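Local coordinates for type IV pilus biogenesis protein PilB (Streptococcus sanguinis, PDB 7B7P), which serves as a bimodular minor type IV pilin with a direct role in adhesion, carrying a metal-binding von Willebrand factor A-like module, at residues N288-D293 with P317-S322; S294-A299 with V312-P317; S11-M16 with N120-D125. All coordinates share one frame; numbering follows the deposited sequence.

Contact 1 of 3, residues N288-D293 with P317-S322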
ATOM      1  N   ASN A 288      14.299 -11.502 -18.934  1.00 53.30           N
ATOM      2  CA  ASN A 288      15.049 -11.932 -20.109  1.00 54.27           C
ATOM      3  C   ASN A 288      14.197 -11.917 -21.370  1.00 57.86           C
ATOM      4  O   ASN A 288      14.516 -12.644 -22.316  1.00 59.19           O
ATOM      5  CB  ASN A 288      15.631 -13.375 -19.921  1.00 54.90           C
ATOM      6  CG  ASN A 288      14.540 -14.419 -19.722  1.00 55.86           C
ATOM      7  OD1 ASN A 288      13.346 -14.098 -19.575  1.00 58.89           O
ATOM      8  ND2 ASN A 288      14.935 -15.676 -19.760  1.00 60.58           N
ATOM      9  N   ALA A 289      13.099 -11.160 -21.393  1.00 59.36           N
ATOM     10  CA  ALA A 289      12.242 -11.106 -22.566  1.00 54.40           C
ATOM     11  C   ALA A 289      11.524  -9.760 -22.604  1.00 55.48           C
ATOM     12  O   ALA A 289      11.288  -9.132 -21.566  1.00 55.94           O
ATOM     13  CB  ALA A 289      11.242 -12.279 -22.568  1.00 55.61           C
ATOM     14  N   TYR A 290      11.170  -9.328 -23.812  1.00 57.20           N
ATOM     15  CA  TYR A 290      10.436  -8.080 -24.023  1.00 59.52           C
ATOM     16  C   TYR A 290       9.757  -8.180 -25.380  1.00 57.59           C
ATOM     17  O   TYR A 290      10.109  -9.030 -26.202  1.00 61.24           O
ATOM     18  CB  TYR A 290      11.358  -6.843 -23.932  1.00 53.59           C
ATOM     19  CG  TYR A 290      12.570  -6.916 -24.882  1.00 59.84           C
ATOM     20  CD1 TYR A 290      13.752  -7.548 -24.500  1.00 56.84           C
ATOM     21  CD2 TYR A 290      12.511  -6.367 -26.164  1.00 55.38           C
ATOM     22  CE1 TYR A 290      14.837  -7.630 -25.367  1.00 61.22           C
ATOM     23  CE2 TYR A 290      13.573  -6.440 -27.022  1.00 56.35           C
ATOM     24  CZ  TYR A 290      14.732  -7.078 -26.638  1.00 62.75           C
ATOM     25  OH  TYR A 290      15.796  -7.155 -27.518  1.00 61.39           O
ATOM     26  N   LEU A 291       8.744  -7.342 -25.593  1.00 61.52           N
ATOM     27  CA  LEU A 291       8.059  -7.257 -26.880  1.00 57.28           C
ATOM     28  C   LEU A 291       8.411  -5.949 -27.570  1.00 60.78           C
ATOM     29  O   LEU A 291       8.530  -4.913 -26.915  1.00 58.12           O
ATOM     30  CB  LEU A 291       6.544  -7.362 -26.715  1.00 56.18           C
ATOM     31  CG  LEU A 291       6.124  -8.754 -26.253  1.00 62.86           C
ATOM     32  CD1 LEU A 291       4.628  -8.859 -26.047  1.00 62.88           C
ATOM     33  CD2 LEU A 291       6.600  -9.764 -27.256  1.00 59.30           C
ATOM     34  N   VAL A 292       8.587  -5.994 -28.898  1.00 61.41           N
ATOM     35  CA  VAL A 292       8.805  -4.767 -29.649  1.00 58.13           C
ATOM     36  C   VAL A 292       7.543  -4.420 -30.427  1.00 58.67           C
ATOM     37  O   VAL A 292       6.697  -5.261 -30.732  1.00 58.50           O
ATOM     38  CB  VAL A 292      10.041  -4.821 -30.576  1.00 59.79           C
ATOM     39  CG1 VAL A 292      11.302  -4.998 -29.749  1.00 58.01           C
ATOM     40  CG2 VAL A 292       9.902  -5.902 -31.665  1.00 54.84           C
ATOM     41  N   ASP A 293       7.396  -3.131 -30.686  1.00 65.09           N
ATOM     42  CA  ASP A 293       6.410  -2.621 -31.619  1.00 61.94           C
ATOM     43  C   ASP A 293       6.754  -3.097 -33.036  1.00 63.84           C
ATOM     44  O   ASP A 293       7.929  -3.293 -33.379  1.00 58.90           O
ATOM     45  CB  ASP A 293       6.433  -1.100 -31.495  1.00 65.61           C
ATOM     46  CG  ASP A 293       5.416  -0.387 -32.359  1.00 68.96           C
ATOM     47  OD1 ASP A 293       5.174  -0.762 -33.525  1.00 75.27           O
ATOM     48  OD2 ASP A 293       4.895   0.618 -31.853  1.00 79.37           O
ATOM     49  N   PRO A 317      15.498  -1.451 -29.916  1.00 69.26           N
ATOM     50  CA  PRO A 317      14.142  -1.851 -29.532  1.00 66.96           C
ATOM     51  C   PRO A 317      13.198  -0.664 -29.544  1.00 67.05           C
ATOM     52  O   PRO A 317      13.528   0.426 -29.085  1.00 77.05           O
ATOM     53  CB  PRO A 317      14.312  -2.401 -28.111  1.00 65.37           C
ATOM     54  CG  PRO A 317      15.795  -2.537 -27.911  1.00 67.34           C
ATOM     55  CD  PRO A 317      16.432  -1.505 -28.782  1.00 67.61           C
ATOM     56  N   ILE A 318      12.013  -0.876 -30.075  1.00 67.96           N
ATOM     57  CA  ILE A 318      10.911   0.033 -29.853  1.00 60.86           C
ATOM     58  C   ILE A 318       9.881  -0.803 -29.127  1.00 63.24           C
ATOM     59  O   ILE A 318       9.306  -1.741 -29.703  1.00 61.95           O
ATOM     60  CB  ILE A 318      10.373   0.623 -31.158  1.00 64.84           C
ATOM     61  CG1 ILE A 318      11.514   1.346 -31.886  1.00 66.32           C
ATOM     62  CG2 ILE A 318       9.227   1.558 -30.887  1.00 58.21           C
ATOM     63  CD1 ILE A 318      11.273   1.562 -33.334  1.00 61.56           C
ATOM     64  N   TYR A 319       9.693  -0.516 -27.847  1.00 59.59           N
ATOM     65  CA  TYR A 319       8.870  -1.385 -27.032  1.00 57.34           C
ATOM     66  C   TYR A 319       7.426  -1.365 -27.504  1.00 59.46           C
ATOM     67  O   TYR A 319       6.916  -0.353 -27.980  1.00 61.48           O
ATOM     68  CB  TYR A 319       8.996  -0.991 -25.567  1.00 59.80           C
ATOM     69  CG  TYR A 319      10.416  -1.235 -25.119  1.00 59.76           C
ATOM     70  CD1 TYR A 319      10.978  -2.503 -25.211  1.00 56.31           C
ATOM     71  CD2 TYR A 319      11.207  -0.202 -24.657  1.00 55.87           C
ATOM     72  CE1 TYR A 319      12.290  -2.729 -24.841  1.00 55.93           C
ATOM     73  CE2 TYR A 319      12.526  -0.415 -24.276  1.00 55.83           C
ATOM     74  CZ  TYR A 319      13.056  -1.673 -24.373  1.00 57.19           C
ATOM     75  OH  TYR A 319      14.354  -1.866 -24.007  1.00 61.77           O
ATOM     76  N   ASP A 320       6.784  -2.522 -27.399  1.00 58.65           N
ATOM     77  CA  ASP A 320       5.353  -2.648 -27.606  1.00 52.16           C
ATOM     78  C   ASP A 320       4.596  -2.040 -26.439  1.00 59.65           C
ATOM     79  O   ASP A 320       4.294  -2.717 -25.443  1.00 62.02           O
ATOM     80  CB  ASP A 320       4.974  -4.124 -27.769  1.00 53.60           C
ATOM     81  CG  ASP A 320       3.518  -4.319 -28.160  1.00 53.89           C
ATOM     82  OD1 ASP A 320       2.790  -3.326 -28.364  1.00 55.78           O
ATOM     83  OD2 ASP A 320       3.092  -5.482 -28.231  1.00 61.97           O
ATOM     84  N   LEU A 321       4.289  -0.761 -26.562  1.00 59.50           N
ATOM     85  CA  LEU A 321       3.492  -0.012 -25.605  1.00 58.21           C
ATOM     86  C   LEU A 321       2.042   0.163 -26.045  1.00 54.94           C
ATOM     87  O   LEU A 321       1.378   1.094 -25.591  1.00 58.37           O
ATOM     88  CB  LEU A 321       4.125   1.353 -25.387  1.00 57.22           C
ATOM     89  CG  LEU A 321       5.587   1.241 -25.007  1.00 59.55           C
ATOM     90  CD1 LEU A 321       6.142   2.659 -24.820  1.00 53.20           C
ATOM     91  CD2 LEU A 321       5.692   0.402 -23.713  1.00 53.92           C
ATOM     92  N   SER A 322       1.543  -0.680 -26.938  1.00 56.38           N
ATOM     93  CA  SER A 322       0.195  -0.448 -27.434  1.00 60.19           C
ATOM     94  C   SER A 322      -0.850  -0.829 -26.374  1.00 62.37           C
ATOM     95  O   SER A 322      -0.664  -1.779 -25.614  1.00 61.78           O
ATOM     96  CB  SER A 322      -0.065  -1.255 -28.709  1.00 62.24           C
ATOM     97  OG  SER A 322      -1.469  -1.311 -28.954  1.00 66.27           O
TER

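Contact 2 of 3, residues S294-A299 with V312-P317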
ATOM      1  N   SER A 294       5.727  -3.273 -33.873  1.00 62.66           N
ATOM      2  CA  SER A 294       5.990  -3.693 -35.259  1.00 68.20           C
ATOM      3  C   SER A 294       6.940  -2.728 -35.980  1.00 67.82           C
ATOM      4  O   SER A 294       7.699  -3.143 -36.864  1.00 64.88           O
ATOM      5  CB  SER A 294       4.688  -3.827 -36.051  1.00 60.84           C
ATOM      6  OG  SER A 294       3.886  -2.655 -35.943  1.00 69.59           O
ATOM      7  N   ARG A 295       6.935  -1.445 -35.595  1.00 68.30           N
ATOM      8  CA  ARG A 295       7.868  -0.468 -36.157  1.00 67.66           C
ATOM      9  C   ARG A 295       9.320  -0.930 -36.099  1.00 69.79           C
ATOM     10  O   ARG A 295      10.159  -0.420 -36.859  1.00 66.49           O
ATOM     11  CB  ARG A 295       7.778   0.876 -35.409  1.00 69.18           C
ATOM     12  CG  ARG A 295       6.619   1.819 -35.769  1.00 71.76           C
ATOM     13  CD  ARG A 295       6.480   2.863 -34.656  1.00 71.85           C
ATOM     14  NE  ARG A 295       5.176   3.511 -34.592  1.00 70.77           N
ATOM     15  CZ  ARG A 295       4.793   4.517 -35.379  1.00 80.35           C
ATOM     16  NH1 ARG A 295       5.607   5.012 -36.315  1.00 74.16           N
ATOM     17  NH2 ARG A 295       3.578   5.036 -35.231  1.00 83.60           N
ATOM     18  N   ALA A 296       9.653  -1.837 -35.181  1.00 70.90           N
ATOM     19  CA  ALA A 296      11.042  -2.246 -34.995  1.00 65.53           C
ATOM     20  C   ALA A 296      11.458  -3.355 -35.950  1.00 63.83           C
ATOM     21  O   ALA A 296      12.652  -3.677 -35.999  1.00 62.88           O
ATOM     22  CB  ALA A 296      11.283  -2.693 -33.547  1.00 66.18           C
ATOM     23  N   LEU A 297      10.507  -3.909 -36.719  1.00 57.08           N
ATOM     24  CA  LEU A 297      10.755  -4.962 -37.710  1.00 65.74           C
ATOM     25  C   LEU A 297      11.209  -4.348 -39.039  1.00 69.67           C
ATOM     26  O   LEU A 297      10.459  -4.245 -40.010  1.00 74.52           O
ATOM     27  CB  LEU A 297       9.503  -5.807 -37.912  1.00 65.96           C
ATOM     28  CG  LEU A 297       8.916  -6.480 -36.676  1.00 73.34           C
ATOM     29  CD1 LEU A 297       7.916  -7.562 -37.062  1.00 63.11           C
ATOM     30  CD2 LEU A 297      10.044  -7.042 -35.833  1.00 67.30           C
ATOM     31  N   TYR A 298      12.471  -3.939 -39.079  1.00 69.32           N
ATOM     32  CA  TYR A 298      13.080  -3.394 -40.279  1.00 72.25           C
ATOM     33  C   TYR A 298      14.478  -3.974 -40.421  1.00 76.65           C
ATOM     34  O   TYR A 298      15.076  -4.437 -39.446  1.00 73.48           O
ATOM     35  CB  TYR A 298      13.141  -1.842 -40.248  1.00 70.30           C
ATOM     36  CG  TYR A 298      13.985  -1.221 -39.134  1.00 68.40           C
ATOM     37  CD1 TYR A 298      15.358  -1.016 -39.294  1.00 65.08           C
ATOM     38  CD2 TYR A 298      13.404  -0.822 -37.929  1.00 64.48           C
ATOM     39  CE1 TYR A 298      16.135  -0.455 -38.280  1.00 63.61           C
ATOM     40  CE2 TYR A 298      14.169  -0.236 -36.904  1.00 59.06           C
ATOM     41  CZ  TYR A 298      15.535  -0.065 -37.078  1.00 69.15           C
ATOM     42  OH  TYR A 298      16.300   0.504 -36.057  1.00 68.85           O
ATOM     43  N   ALA A 299      14.971  -3.970 -41.665  1.00 78.76           N
ATOM     44  CA  ALA A 299      16.396  -4.041 -41.991  1.00 78.87           C
ATOM     45  C   ALA A 299      17.194  -5.040 -41.175  1.00 84.11           C
ATOM     46  O   ALA A 299      16.838  -6.219 -41.089  1.00 92.41           O
ATOM     47  CB  ALA A 299      17.051  -2.673 -41.812  1.00 79.11           C
ATOM     48  N   VAL A 312      17.269 -13.978 -29.287  1.00 72.04           N
ATOM     49  CA  VAL A 312      16.933 -13.059 -30.362  1.00 67.67           C
ATOM     50  C   VAL A 312      16.895 -11.654 -29.785  1.00 71.98           C
ATOM     51  O   VAL A 312      16.202 -11.399 -28.794  1.00 68.59           O
ATOM     52  CB  VAL A 312      15.582 -13.408 -31.009  1.00 69.17           C
ATOM     53  CG1 VAL A 312      15.209 -12.368 -32.042  1.00 66.44           C
ATOM     54  CG2 VAL A 312      15.635 -14.804 -31.625  1.00 71.81           C
ATOM     55  N   THR A 313      17.616 -10.735 -30.403  1.00 72.16           N
ATOM     56  CA  THR A 313      17.698  -9.403 -29.844  1.00 67.85           C
ATOM     57  C   THR A 313      17.440  -8.358 -30.925  1.00 73.61           C
ATOM     58  O   THR A 313      17.543  -8.623 -32.131  1.00 73.14           O
ATOM     59  CB  THR A 313      19.051  -9.217 -29.143  1.00 72.21           C
ATOM     60  OG1 THR A 313      19.243  -7.835 -28.806  1.00 80.33           O
ATOM     61  CG2 THR A 313      20.198  -9.769 -30.005  1.00 68.82           C
ATOM     62  N   PHE A 314      17.045  -7.171 -30.478  1.00 70.92           N
ATOM     63  CA  PHE A 314      16.831  -6.040 -31.368  1.00 67.25           C
ATOM     64  C   PHE A 314      17.876  -4.981 -31.056  1.00 69.21           C
ATOM     65  O   PHE A 314      18.003  -4.555 -29.900  1.00 65.62           O
ATOM     66  CB  PHE A 314      15.415  -5.492 -31.239  1.00 63.00           C
ATOM     67  CG  PHE A 314      14.354  -6.440 -31.752  1.00 65.75           C
ATOM     68  CD1 PHE A 314      13.853  -7.462 -30.940  1.00 60.85           C
ATOM     69  CD2 PHE A 314      13.857  -6.311 -33.041  1.00 64.04           C
ATOM     70  CE1 PHE A 314      12.866  -8.341 -31.422  1.00 59.96           C
ATOM     71  CE2 PHE A 314      12.871  -7.175 -33.523  1.00 61.63           C
ATOM     72  CZ  PHE A 314      12.386  -8.192 -32.719  1.00 60.80           C
ATOM     73  N   ASN A 315      18.643  -4.593 -32.090  1.00 70.84           N
ATOM     74  CA  ASN A 315      19.660  -3.550 -31.947  1.00 70.04           C
ATOM     75  C   ASN A 315      19.046  -2.251 -31.444  1.00 64.49           C
ATOM     76  O   ASN A 315      19.589  -1.607 -30.540  1.00 65.65           O
ATOM     77  CB  ASN A 315      20.373  -3.315 -33.281  1.00 69.14           C
ATOM     78  CG  ASN A 315      21.224  -4.500 -33.715  1.00 76.92           C
ATOM     79  OD1 ASN A 315      21.867  -5.155 -32.886  1.00 76.73           O
ATOM     80  ND2 ASN A 315      21.239  -4.778 -35.023  1.00 73.95           N
ATOM     81  N   ASN A 316      17.910  -1.857 -32.012  1.00 62.63           N
ATOM     82  CA  ASN A 316      17.150  -0.689 -31.562  1.00 68.41           C
ATOM     83  C   ASN A 316      15.749  -1.148 -31.180  1.00 67.96           C
ATOM     84  O   ASN A 316      14.861  -1.248 -32.038  1.00 68.99           O
ATOM     85  CB  ASN A 316      17.090   0.399 -32.638  1.00 69.91           C
ATOM     86  CG  ASN A 316      16.054   1.505 -32.304  1.00 83.56           C
ATOM     87  OD1 ASN A 316      15.183   1.835 -33.126  1.00 82.54           O
ATOM     88  ND2 ASN A 316      16.146   2.068 -31.089  1.00 83.06           N
ATOM     89  N   PRO A 317      15.498  -1.451 -29.916  1.00 69.26           N
ATOM     90  CA  PRO A 317      14.142  -1.851 -29.532  1.00 66.96           C
ATOM     91  C   PRO A 317      13.198  -0.664 -29.544  1.00 67.05           C
ATOM     92  O   PRO A 317      13.528   0.426 -29.085  1.00 77.05           O
ATOM     93  CB  PRO A 317      14.312  -2.401 -28.111  1.00 65.37           C
ATOM     94  CG  PRO A 317      15.795  -2.537 -27.911  1.00 67.34           C
ATOM     95  CD  PRO A 317      16.432  -1.505 -28.782  1.00 67.61           C
TER

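Contact 3 of 3, residues S11-M16 with N120-D125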
ATOM      1  N   SER A  11      -6.108  25.480  41.892  1.00111.64           N
ATOM      2  CA  SER A  11      -7.298  25.076  41.151  1.00110.63           C
ATOM      3  C   SER A  11      -7.212  25.356  39.654  1.00105.25           C
ATOM      4  O   SER A  11      -8.084  24.895  38.911  1.00102.16           O
ATOM      5  CB  SER A  11      -8.552  25.742  41.736  1.00110.69           C
ATOM      6  OG  SER A  11      -9.169  24.896  42.699  1.00115.74           O
ATOM      7  N   ILE A  12      -6.197  26.094  39.198  1.00103.45           N
ATOM      8  CA  ILE A  12      -5.860  26.094  37.776  1.00105.63           C
ATOM      9  C   ILE A  12      -5.285  24.739  37.369  1.00102.59           C
ATOM     10  O   ILE A  12      -5.648  24.172  36.329  1.00 96.17           O
ATOM     11  CB  ILE A  12      -4.879  27.233  37.455  1.00103.39           C
ATOM     12  CG1 ILE A  12      -5.496  28.588  37.792  1.00110.60           C
ATOM     13  CG2 ILE A  12      -4.471  27.174  35.993  1.00104.78           C
ATOM     14  CD1 ILE A  12      -4.818  29.746  37.121  1.00113.32           C
ATOM     15  N   GLN A  13      -4.361  24.210  38.176  1.00101.88           N
ATOM     16  CA  GLN A  13      -3.793  22.899  37.890  1.00 99.46           C
ATOM     17  C   GLN A  13      -4.866  21.826  37.938  1.00 97.09           C
ATOM     18  O   GLN A  13      -4.884  20.921  37.096  1.00 98.65           O
ATOM     19  CB  GLN A  13      -2.671  22.583  38.874  1.00 98.53           C
ATOM     20  CG  GLN A  13      -1.374  23.304  38.570  1.00101.35           C
ATOM     21  CD  GLN A  13      -0.455  22.493  37.675  1.00100.86           C
ATOM     22  OE1 GLN A  13      -0.917  21.711  36.841  1.00 96.09           O
ATOM     23  NE2 GLN A  13       0.858  22.676  37.843  1.00 99.94           N
ATOM     24  N   ALA A  14      -5.775  21.912  38.911  1.00 97.59           N
ATOM     25  CA  ALA A  14      -6.898  20.983  38.964  1.00 93.54           C
ATOM     26  C   ALA A  14      -7.812  21.140  37.757  1.00 92.09           C
ATOM     27  O   ALA A  14      -8.395  20.156  37.287  1.00 92.29           O
ATOM     28  CB  ALA A  14      -7.693  21.184  40.251  1.00 93.41           C
ATOM     29  N   GLU A  15      -7.953  22.360  37.239  1.00 93.53           N
ATOM     30  CA  GLU A  15      -8.808  22.550  36.074  1.00 97.71           C
ATOM     31  C   GLU A  15      -8.165  21.974  34.823  1.00 94.14           C
ATOM     32  O   GLU A  15      -8.845  21.336  34.009  1.00 92.22           O
ATOM     33  CB  GLU A  15      -9.135  24.030  35.872  1.00 98.77           C
ATOM     34  CG  GLU A  15      -9.811  24.337  34.535  1.00100.60           C
ATOM     35  CD  GLU A  15     -11.202  23.718  34.391  1.00105.89           C
ATOM     36  OE1 GLU A  15     -11.703  23.099  35.358  1.00105.24           O
ATOM     37  OE2 GLU A  15     -11.803  23.863  33.300  1.00107.34           O
ATOM     38  N   MET A  16      -6.855  22.176  34.653  1.00 89.37           N
ATOM     39  CA  MET A  16      -6.177  21.588  33.504  1.00 89.79           C
ATOM     40  C   MET A  16      -6.216  20.058  33.549  1.00 89.31           C
ATOM     41  O   MET A  16      -6.487  19.414  32.528  1.00 85.68           O
ATOM     42  CB  MET A  16      -4.750  22.105  33.425  1.00 87.75           C
ATOM     43  CG  MET A  16      -4.682  23.509  32.910  1.00 86.64           C
ATOM     44  SD  MET A  16      -3.135  24.282  33.391  1.00102.20           S
ATOM     45  CE  MET A  16      -2.260  24.319  31.834  1.00 98.87           C
ATOM     46  N   ASN A 120       5.668  31.134  35.266  1.00117.91           N
ATOM     47  CA  ASN A 120       5.390  29.889  35.971  1.00116.49           C
ATOM     48  C   ASN A 120       4.626  28.943  35.047  1.00116.25           C
ATOM     49  O   ASN A 120       3.455  29.184  34.733  1.00114.29           O
ATOM     50  CB  ASN A 120       4.583  30.196  37.227  1.00118.75           C
ATOM     51  CG  ASN A 120       4.904  29.268  38.366  1.00118.90           C
ATOM     52  OD1 ASN A 120       6.034  28.799  38.506  1.00122.90           O
ATOM     53  ND2 ASN A 120       3.914  29.008  39.202  1.00118.62           N
ATOM     54  N   LYS A 121       5.282  27.867  34.607  1.00113.45           N
ATOM     55  CA  LYS A 121       4.596  26.871  33.793  1.00110.95           C
ATOM     56  C   LYS A 121       3.591  26.104  34.646  1.00108.45           C
ATOM     57  O   LYS A 121       3.876  25.725  35.785  1.00108.13           O
ATOM     58  CB  LYS A 121       5.603  25.916  33.128  1.00112.98           C
ATOM     59  CG  LYS A 121       6.239  24.839  34.039  1.00118.16           C
ATOM     60  CD  LYS A 121       5.627  23.444  33.800  1.00110.70           C
ATOM     61  CE  LYS A 121       5.710  22.553  35.044  1.00107.85           C
ATOM     62  NZ  LYS A 121       4.708  21.450  34.998  1.00100.23           N
ATOM     63  N   LEU A 122       2.392  25.911  34.103  1.00104.48           N
ATOM     64  CA  LEU A 122       1.335  25.181  34.780  1.00103.62           C
ATOM     65  C   LEU A 122       0.864  24.040  33.894  1.00101.38           C
ATOM     66  O   LEU A 122       0.983  24.099  32.670  1.00104.01           O
ATOM     67  CB  LEU A 122       0.145  26.086  35.118  1.00103.51           C
ATOM     68  CG  LEU A 122       0.325  27.045  36.290  1.00107.28           C
ATOM     69  CD1 LEU A 122      -0.953  27.819  36.522  1.00108.66           C
ATOM     70  CD2 LEU A 122       0.738  26.285  37.534  1.00104.90           C
ATOM     71  N   GLY A 123       0.325  23.002  34.523  1.00 99.95           N
ATOM     72  CA  GLY A 123      -0.253  21.903  33.778  1.00 96.58           C
ATOM     73  C   GLY A 123       0.497  20.592  33.891  1.00 93.45           C
ATOM     74  O   GLY A 123       1.132  20.305  34.909  1.00 90.70           O
ATOM     75  N   ILE A 124       0.419  19.786  32.840  1.00 90.64           N
ATOM     76  CA  ILE A 124       1.019  18.464  32.802  1.00 84.00           C
ATOM     77  C   ILE A 124       1.966  18.419  31.617  1.00 88.92           C
ATOM     78  O   ILE A 124       1.528  18.504  30.459  1.00 85.35           O
ATOM     79  CB  ILE A 124      -0.040  17.363  32.702  1.00 86.48           C
ATOM     80  CG1 ILE A 124      -1.131  17.601  33.750  1.00 88.31           C
ATOM     81  CG2 ILE A 124       0.608  15.984  32.879  1.00 78.90           C
ATOM     82  CD1 ILE A 124      -2.494  17.841  33.177  1.00 84.86           C
ATOM     83  N   ASP A 125       3.263  18.280  31.908  1.00 91.56           N
ATOM     84  CA  ASP A 125       4.270  18.190  30.854  1.00 92.86           C
ATOM     85  C   ASP A 125       4.021  16.983  29.964  1.00 87.61           C
ATOM     86  O   ASP A 125       4.147  17.065  28.735  1.00 92.51           O
ATOM     87  CB  ASP A 125       5.676  18.122  31.468  1.00 95.13           C
ATOM     88  CG  ASP A 125       6.359  19.483  31.518  1.00103.64           C
ATOM     89  OD1 ASP A 125       6.119  20.298  30.593  1.00103.55           O
ATOM     90  OD2 ASP A 125       7.130  19.739  32.477  1.00 98.22           O
TER

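Contact 1 of 3, residues N288-D293 with P317-S322
A single beta bridge between Val292 and Tyr319 joins the end of strand 289-291 to the loop leaving strand 311-314, in an excursion of the von Willebrand factor A-like module. Two backbone bonds flank the bridged pair: Asp320 N gives to Leu291 O at 3.0 Å, and Asp293 N gives to Ile318 O at 2.6 Å. Two CA-H...O contacts join them, Tyr319 CA to Leu291 O at 3.5 Å and Val292 CA to Ile318 O at 3.1 Å. Next to the bridge, Tyr290 and Tyr319 form an offset edge-to-face pair, planes at 87°, the edge supplied by Tyr319, with Tyr319 CE1 3.9 Å from Tyr290 CD2. Tyr290 CG sits between its own N and carbonyl carbon (chi1 55°), which raises the ring toward Tyr319 and toward Pro317, whose CB lies 4.2 Å from Tyr290 CE2. Leu291 CB also meets Asp320 CB at 3.7 Å. Asp320 OD1 accepts from Ser322 N at 3.3 Å, closing an Asx turn, while OD2 forms a salt bridge with Arg331, which also bonds Val292 O. Gripped through both oxygens, the buried Asp320 carboxylate probably stays ionised, and through Arg331 it links the loop to the strand end.

Contact 2 of 3, residues S294-A299 with V312-P317
Leu297 and Phe314 meet where a loop beginning with the 3-10 turn 294-296 folds over the end of strand 311-314, part of the small antiparallel sheet carried by the von Willebrand factor A-like module. Leu297 CD2 comes in at the edge of the phenyl ring, near its plane, 3.7 Å from Phe314 CE2. Beside it, Ala296 points its methyl at the strand end, with CB 4.1 Å from Asn316 O and 4.5 Å from Phe314 CD2. At the exposed rim, the Tyr298 and Asn316 side chains cross at about a right angle, ring and amide planes 48° apart, and the Tyr298 hydroxyl OH gives a weak hydrogen bond to Asn316 OD1 at 3.4 Å. The leucine's backbone points its CB away; CG anti to the carbonyl carbon (chi1 -57°) helps bring the branched end back to the ring. Leu297 is also the centre of an inverse gamma turn, and its N bonds Ser294 O at 2.9 Å, which helps set where the side chain leaves the loop. Further out, the phenyl ring also touches Val292 and Arg302, and Tyr290 OH probably hydrogen-bonds with Phe314 N. Asn301 bridges the two segments: its ND2 gives to Ala296 O and its OD1 accepts from Asn316 N.

Contact 3 of 3, residues S11-M16 with N120-D125
The flat side-chain amide of Gln13 lies against the chain at Leu122 and Gly123, with Leu122 CD2 and Gly123 N on the same side of its plane. Its carbon CD is 3.3 Å from Gly123 N, so the polar end of the glutamine rests against the backbone, while its aliphatic part serves the apolar side of the contact: Gln13 CG is 3.8 Å from Leu122 CD2. A bend at chi2 (-92°) folds the chain over, bringing the amide to Gly123 although the CB does not point there. Leu122 is held between two helix residues by its two methyls, CD2 against Gln13 and CD1 against Ile12, whose CG2 approaches to 3.6 Å; the isoleucine and leucine side chains cross at about a right angle. One helical turn after Ile12, Met16 reaches the backbone of Leu122 and Gly123. Its SD is 4.1 Å from Leu122 CB, and a bend at chi3 (107°) carries the terminal CE to within 3.4 Å of Leu122 O and 3.7 Å of Gly123 CA. With no side chain on Gly123, the thioether can lie directly against the main chain, whose positive phi of 112° is one that glycine adopts readily. Ile124 adds a looser touch through CD1 near the Met16 carbonyl. In the pilin module, helix 9-27 thus packs on the entry to strand 124-130, an outermost strand of a three-stranded antiparallel sheet, an arrangement consistent with the helix-on-sheet plan of type IV pilins. Leu122 and Ile124 bond through their backbones to Gly113 and Leu111, continuing the pairing with strand 104-112. Leu86, Met89 and Tyr115 from neighbouring loops pack on Ile12, and Glu15 of the same helix bonds the backbone at Thr83, while Ile124 reaches along the helix to Met20.

From the N terminus, contact 3 comes first: helix 9-27 meets the entry to strand 124-130, closing a loop of about a hundred residues that includes the rest of the helix and most of the pilin module. The chain then runs into the von Willebrand factor A-like module, where contact 1 opens at 288-293 and closes at 317-322. Contact 2, between 294-299 and 312-317, falls within that span, and the two share Pro317. Their centres are about 9 Å apart, and Ile318 N packs against Ala296 CB; together they hold the connections around strands 289-291 and 311-314 of one antiparallel sheet. Contact 3 lies on the opposite side of the chain's centre, its centre about 69 Å from that of contact 1.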